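Local structure of xylosidase (Xanthomonas axonopodis pv. citri, 6XN2) at residues P162-L174 against L183-Y196. The protein is a family 43 glycoside hydrolase that probably cleaves the beta-xylosidic bonds of xylo-oligosaccharides, holding xylose in a pocket close to a bound calcium ion. Residues are numbered along the deposited sequence; the frame is centred on the assembly and turned at random.
Sequences PIAGTYSIDPAVL and LYFGGIWGGQLQHY. With XYP (beta-D-xylopyranose), chain E.
Tyr167 stands between Tyr196 and Phe185, one ring serving two kinds of aromatic contact. Its CB starts over the Tyr196 ring, 3.4 Å from Tyr196 CZ, in a CH-pi contact. A chi1 of 50° sets CG between the backbone N and the carbonyl carbon; CD2 then lies over the centre of the Tyr196 ring, in an offset stack with planes 19° apart. On the opposite face Phe185 points its edge at the ring, Phe185 CE2 lying 3.8 Å from Tyr167 CZ, with planes at 87°. Tyr167 CD1 and CE1 also lie by Phe185 CE2, CE1 at 3.9 Å. Leu193 CD1 meets Tyr167 CE2 at the ring edge, and Tyr167 OH hydrogen-bonds to Asn199 OD1.

Beyond this cluster, Ser168 OG donates to Gly191 O (2.7 Å), from above the carbonyl plane, and accepts from Gly187 N, tying loop 186-191 to segment 162-174. Gly186 N bonds to Ile169 O at 2.8 Å. The Asp170 carboxylate accepts from two xylose hydroxyls, O3 to OD1 (2.8 Å) and O2 to OD2. Ala172 and Tyr184 exchange two backbone bonds in an antiparallel hairpin; just ahead, Asp170 joins Asp50, Ala119 and Glu257 in the sugar pocket central to the five-bladed beta-propeller of family 43.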
loop_
_atom_site.group_PDB
_atom_site.type_symbol
_atom_site.label_atom_id
_atom_site.label_comp_id
_atom_site.label_asym_id
_atom_site.label_seq_id
_atom_site.Cartn_x
_atom_site.Cartn_y
_atom_site.Cartn_z
ATOM N N PRO A 162 17.286 -6.640 7.210
ATOM C CA PRO A 162 16.021 -5.935 7.214
ATOM C C PRO A 162 15.880 -4.983 8.389
ATOM O O PRO A 162 16.662 -4.998 9.290
ATOM C CB PRO A 162 15.003 -7.060 7.323
ATOM C CG PRO A 162 15.696 -8.112 8.033
ATOM C CD PRO A 162 17.121 -8.039 7.578
ATOM N N ILE A 163 14.870 -4.158 8.377
ATOM C CA ILE A 163 14.688 -3.239 9.460
ATOM C C ILE A 163 14.308 -3.968 10.734
ATOM O O ILE A 163 13.383 -4.713 10.751
ATOM C CB ILE A 163 13.642 -2.192 9.131
ATOM C CG1 ILE A 163 14.083 -1.412 7.907
ATOM C CG2 ILE A 163 13.430 -1.277 10.304
ATOM C CD1 ILE A 163 13.030 -0.550 7.287
ATOM N N ALA A 164 15.046 -3.749 11.800
ATOM C CA ALA A 164 14.730 -4.419 13.029
ATOM C C ALA A 164 13.415 -3.943 13.559
ATOM O O ALA A 164 13.168 -2.796 13.564
ATOM C CB ALA A 164 15.814 -4.195 14.054
ATOM N N GLY A 165 12.604 -4.859 14.018
ATOM C CA GLY A 165 11.321 -4.524 14.549
ATOM C C GLY A 165 10.235 -4.644 13.513
ATOM O O GLY A 165 9.108 -4.412 13.803
ATOM N N THR A 166 10.623 -4.987 12.296
ATOM C CA THR A 166 9.670 -5.160 11.256
ATOM C C THR A 166 9.445 -6.611 11.000
ATOM O O THR A 166 10.203 -7.446 11.313
ATOM C CB THR A 166 10.010 -4.442 9.958
ATOM O OG1 THR A 166 11.124 -5.056 9.343
ATOM C CG2 THR A 166 10.280 -3.015 10.221
ATOM N N TYR A 167 8.272 -6.832 10.491
ATOM C CA TYR A 167 7.705 -8.105 10.148
ATOM C C TYR A 167 6.498 -7.884 9.238
ATOM O O TYR A 167 6.240 -6.725 8.913
ATOM C CB TYR A 167 7.305 -8.842 11.401
ATOM C CG TYR A 167 6.479 -8.058 12.351
ATOM C CD1 TYR A 167 7.049 -7.274 13.289
ATOM C CD2 TYR A 167 5.140 -8.153 12.345
ATOM C CE1 TYR A 167 6.314 -6.567 14.164
ATOM C CE2 TYR A 167 4.393 -7.461 13.229
ATOM C CZ TYR A 167 5.001 -6.657 14.142
ATOM O OH TYR A 167 4.296 -5.947 15.025
ATOM N N SER A 168 5.916 -8.964 8.639
ATOM C CA SER A 168 4.762 -8.854 7.761
ATOM C C SER A 168 5.134 -8.000 6.532
ATOM O O SER A 168 6.312 -7.924 6.148
ATOM C CB SER A 168 3.560 -8.264 8.520
ATOM O OG SER A 168 2.345 -8.466 7.814
ATOM N N ILE A 169 4.153 -7.395 5.896
ATOM C CA ILE A 169 4.369 -6.709 4.636
ATOM C C ILE A 169 3.799 -5.317 4.475
ATOM O O ILE A 169 3.466 -4.692 5.428
ATOM C CB ILE A 169 3.692 -7.545 3.529
ATOM C CG1 ILE A 169 2.243 -7.798 3.867
ATOM C CG2 ILE A 169 4.288 -8.899 3.388
ATOM C CD1 ILE A 169 1.462 -8.458 2.764
ATOM N N ASP A 170 3.819 -4.826 3.233
ATOM C CA ASP A 170 3.107 -3.609 2.841
ATOM C C ASP A 170 3.486 -2.335 3.602
ATOM O O ASP A 170 2.620 -1.682 4.197
ATOM C CB ASP A 170 1.601 -3.854 2.967
ATOM C CG ASP A 170 1.097 -4.839 1.939
ATOM O OD1 ASP A 170 1.940 -5.352 1.159
ATOM O OD2 ASP A 170 -0.129 -5.097 1.896
ATOM N N PRO A 171 4.737 -1.945 3.548
ATOM C CA PRO A 171 5.075 -0.722 4.257
ATOM C C PRO A 171 4.532 0.525 3.621
ATOM O O PRO A 171 4.373 0.585 2.445
ATOM C CB PRO A 171 6.580 -0.665 4.120
ATOM C CG PRO A 171 6.855 -1.361 2.864
ATOM C CD PRO A 171 5.866 -2.466 2.800
ATOM N N ALA A 172 4.195 1.484 4.451
ATOM C CA ALA A 172 3.838 2.818 3.974
ATOM C C ALA A 172 4.514 3.836 4.876
ATOM O O ALA A 172 4.351 3.789 6.096
ATOM C CB ALA A 172 2.327 3.018 3.971
ATOM N N VAL A 173 5.278 4.748 4.286
ATOM C CA VAL A 173 5.991 5.734 5.091
ATOM C C VAL A 173 5.392 7.123 4.915
ATOM O O VAL A 173 5.430 7.700 3.823
ATOM C CB VAL A 173 7.481 5.780 4.752
ATOM C CG1 VAL A 173 8.155 6.891 5.531
ATOM C CG2 VAL A 173 8.119 4.443 5.069
ATOM N N LEU A 174 4.823 7.647 5.996
ATOM C CA LEU A 174 4.205 8.964 5.972
ATOM C C LEU A 174 5.205 10.056 6.331
ATOM O O LEU A 174 5.793 10.043 7.415
ATOM C CB LEU A 174 3.017 9.008 6.934
ATOM C CG LEU A 174 2.504 10.412 7.276
ATOM C CD1 LEU A 174 1.886 11.073 6.052
ATOM C CD2 LEU A 174 1.533 10.383 8.444
ATOM N N LEU A 183 6.406 4.830 9.852
ATOM C CA LEU A 183 6.263 3.627 9.052
ATOM C C LEU A 183 5.021 2.856 9.480
ATOM O O LEU A 183 4.825 2.588 10.666
ATOM C CB LEU A 183 7.509 2.740 9.171
ATOM C CG LEU A 183 7.399 1.354 8.510
ATOM C CD1 LEU A 183 7.290 1.453 6.989
ATOM C CD2 LEU A 183 8.572 0.476 8.929
ATOM N N TYR A 184 4.174 2.536 8.507
ATOM C CA TYR A 184 3.008 1.690 8.728
ATOM C C TYR A 184 3.222 0.383 8.006
ATOM O O TYR A 184 3.748 0.382 6.898
ATOM C CB TYR A 184 1.731 2.360 8.219
ATOM C CG TYR A 184 1.404 3.660 8.912
ATOM C CD1 TYR A 184 1.992 4.857 8.502
ATOM C CD2 TYR A 184 0.498 3.693 9.972
ATOM C CE1 TYR A 184 1.687 6.058 9.135
ATOM C CE2 TYR A 184 0.188 4.893 10.609
ATOM C CZ TYR A 184 0.789 6.066 10.186
ATOM O OH TYR A 184 0.488 7.254 10.813
ATOM N N PHE A 185 2.817 -0.725 8.612
ATOM C CA PHE A 185 2.913 -1.996 7.912
ATOM C C PHE A 185 1.927 -3.046 8.412
ATOM O O PHE A 185 1.291 -2.886 9.457
ATOM C CB PHE A 185 4.358 -2.537 7.979
ATOM C CG PHE A 185 4.898 -2.758 9.381
ATOM C CD1 PHE A 185 5.482 -1.717 10.094
ATOM C CD2 PHE A 185 4.875 -4.023 9.959
ATOM C CE1 PHE A 185 6.004 -1.920 11.366
ATOM C CE2 PHE A 185 5.401 -4.236 11.233
ATOM C CZ PHE A 185 5.962 -3.184 11.937
ATOM N N GLY A 186 1.798 -4.117 7.635
ATOM C CA GLY A 186 0.941 -5.220 8.009
ATOM C C GLY A 186 0.069 -5.759 6.898
ATOM O O GLY A 186 -0.395 -5.038 6.021
ATOM N N GLY A 187 -0.149 -7.061 6.944
ATOM C CA GLY A 187 -1.091 -7.714 6.060
ATOM C C GLY A 187 -1.367 -9.071 6.663
ATOM O O GLY A 187 -0.429 -9.759 7.058
ATOM N N ILE A 188 -2.625 -9.455 6.744
ATOM C CA ILE A 188 -2.975 -10.750 7.262
ATOM C C ILE A 188 -2.937 -11.826 6.181
ATOM O O ILE A 188 -2.452 -11.567 5.106
ATOM C CB ILE A 188 -4.287 -10.759 8.063
ATOM C CG1 ILE A 188 -5.461 -10.367 7.192
ATOM C CG2 ILE A 188 -4.167 -9.867 9.282
ATOM C CD1 ILE A 188 -6.775 -10.512 7.880
ATOM N N TRP A 189 -3.462 -13.012 6.495
ATOM C CA TRP A 189 -3.373 -14.158 5.578
ATOM C C TRP A 189 -1.927 -14.354 5.143
ATOM O O TRP A 189 -1.044 -14.527 5.985
ATOM C CB TRP A 189 -4.283 -13.986 4.355
ATOM C CG TRP A 189 -5.756 -14.062 4.670
ATOM C CD1 TRP A 189 -6.352 -13.856 5.884
ATOM C CD2 TRP A 189 -6.816 -14.369 3.752
ATOM N NE1 TRP A 189 -7.718 -14.011 5.775
ATOM C CE2 TRP A 189 -8.026 -14.320 4.476
ATOM C CE3 TRP A 189 -6.857 -14.680 2.388
ATOM C CZ2 TRP A 189 -9.260 -14.583 3.879
ATOM C CZ3 TRP A 189 -8.081 -14.927 1.799
ATOM C CH2 TRP A 189 -9.265 -14.879 2.544
ATOM N N GLY A 190 -1.657 -14.309 3.853
ATOM C CA GLY A 190 -0.323 -14.480 3.338
ATOM C C GLY A 190 0.717 -13.490 3.805
ATOM O O GLY A 190 1.874 -13.713 3.729
ATOM N N GLY A 191 0.256 -12.398 4.332
ATOM C CA GLY A 191 1.151 -11.391 4.801
ATOM C C GLY A 191 1.771 -11.672 6.131
ATOM O O GLY A 191 2.527 -10.798 6.503
ATOM N N GLN A 192 1.130 -12.575 6.939
ATOM C CA GLN A 192 1.666 -13.126 8.195
ATOM C C GLN A 192 1.489 -12.286 9.463
ATOM O O GLN A 192 1.936 -12.704 10.534
ATOM C CB GLN A 192 3.166 -13.447 8.043
ATOM C CG GLN A 192 3.487 -14.412 6.899
ATOM C CD GLN A 192 4.981 -14.676 6.724
ATOM O OE1 GLN A 192 5.825 -13.945 7.239
ATOM N NE2 GLN A 192 5.307 -15.727 5.987
ATOM N N LEU A 193 0.828 -11.135 9.375
ATOM C CA LEU A 193 0.655 -10.278 10.556
ATOM C C LEU A 193 -0.065 -10.997 11.708
ATOM O O LEU A 193 0.125 -10.665 12.881
ATOM C CB LEU A 193 -0.106 -8.999 10.180
ATOM C CG LEU A 193 -0.480 -8.008 11.291
ATOM C CD1 LEU A 193 0.758 -7.389 11.946
ATOM C CD2 LEU A 193 -1.395 -6.915 10.750
ATOM N N GLN A 194 -0.878 -11.991 11.362
ATOM C CA GLN A 194 -1.659 -12.731 12.350
ATOM C C GLN A 194 -0.782 -13.564 13.281
ATOM O O GLN A 194 -1.233 -13.979 14.347
ATOM C CB GLN A 194 -2.680 -13.634 11.650
ATOM C CG GLN A 194 -2.079 -14.806 10.882
ATOM C CD GLN A 194 -1.660 -14.452 9.465
ATOM O OE1 GLN A 194 -1.533 -13.277 9.104
ATOM N NE2 GLN A 194 -1.440 -15.473 8.652
ATOM N N HIS A 195 0.464 -13.806 12.876
ATOM C CA HIS A 195 1.404 -14.564 13.702
ATOM C C HIS A 195 2.164 -13.713 14.715
ATOM O O HIS A 195 3.080 -14.209 15.377
ATOM C CB HIS A 195 2.401 -15.304 12.820
ATOM C CG HIS A 195 1.805 -16.472 12.105
ATOM N ND1 HIS A 195 1.648 -16.510 10.736
ATOM C CD2 HIS A 195 1.303 -17.641 12.573
ATOM C CE1 HIS A 195 1.085 -17.655 10.391
ATOM N NE2 HIS A 195 0.863 -18.357 11.488
ATOM N N TYR A 196 1.810 -12.461 14.843
ATOM C CA TYR A 196 2.494 -11.578 15.751
ATOM C C TYR A 196 1.600 -10.885 16.759
ATOM O O TYR A 196 0.527 -10.559 16.452
ATOM C CB TYR A 196 3.216 -10.500 14.960
ATOM C CG TYR A 196 4.247 -11.006 14.015
ATOM C CD1 TYR A 196 3.916 -11.476 12.781
ATOM C CD2 TYR A 196 5.563 -10.992 14.362
ATOM C CE1 TYR A 196 4.871 -11.945 11.932
ATOM C CE2 TYR A 196 6.505 -11.441 13.527
ATOM C CZ TYR A 196 6.160 -11.929 12.315
ATOM O OH TYR A 196 7.130 -12.373 11.516
HETATM O O1 XYP E . -1.329 -9.805 -0.873
HETATM C C1 XYP E . -0.848 -8.874 -1.815
HETATM C C2 XYP E . 0.137 -7.959 -1.118
HETATM C C3 XYP E . 1.004 -7.209 -2.078
HETATM C C4 XYP E . 1.579 -8.149 -3.116
HETATM C C5 XYP E . 0.459 -8.886 -3.790
HETATM O O2 XYP E . -0.501 -6.989 -0.299
HETATM O O3 XYP E . 2.001 -6.702 -1.241
HETATM O O4 XYP E . 2.256 -7.425 -4.092
HETATM O O5 XYP E . -0.274 -9.624 -2.854
HETATM O O HOH W 1 6.608 -12.053 8.873
#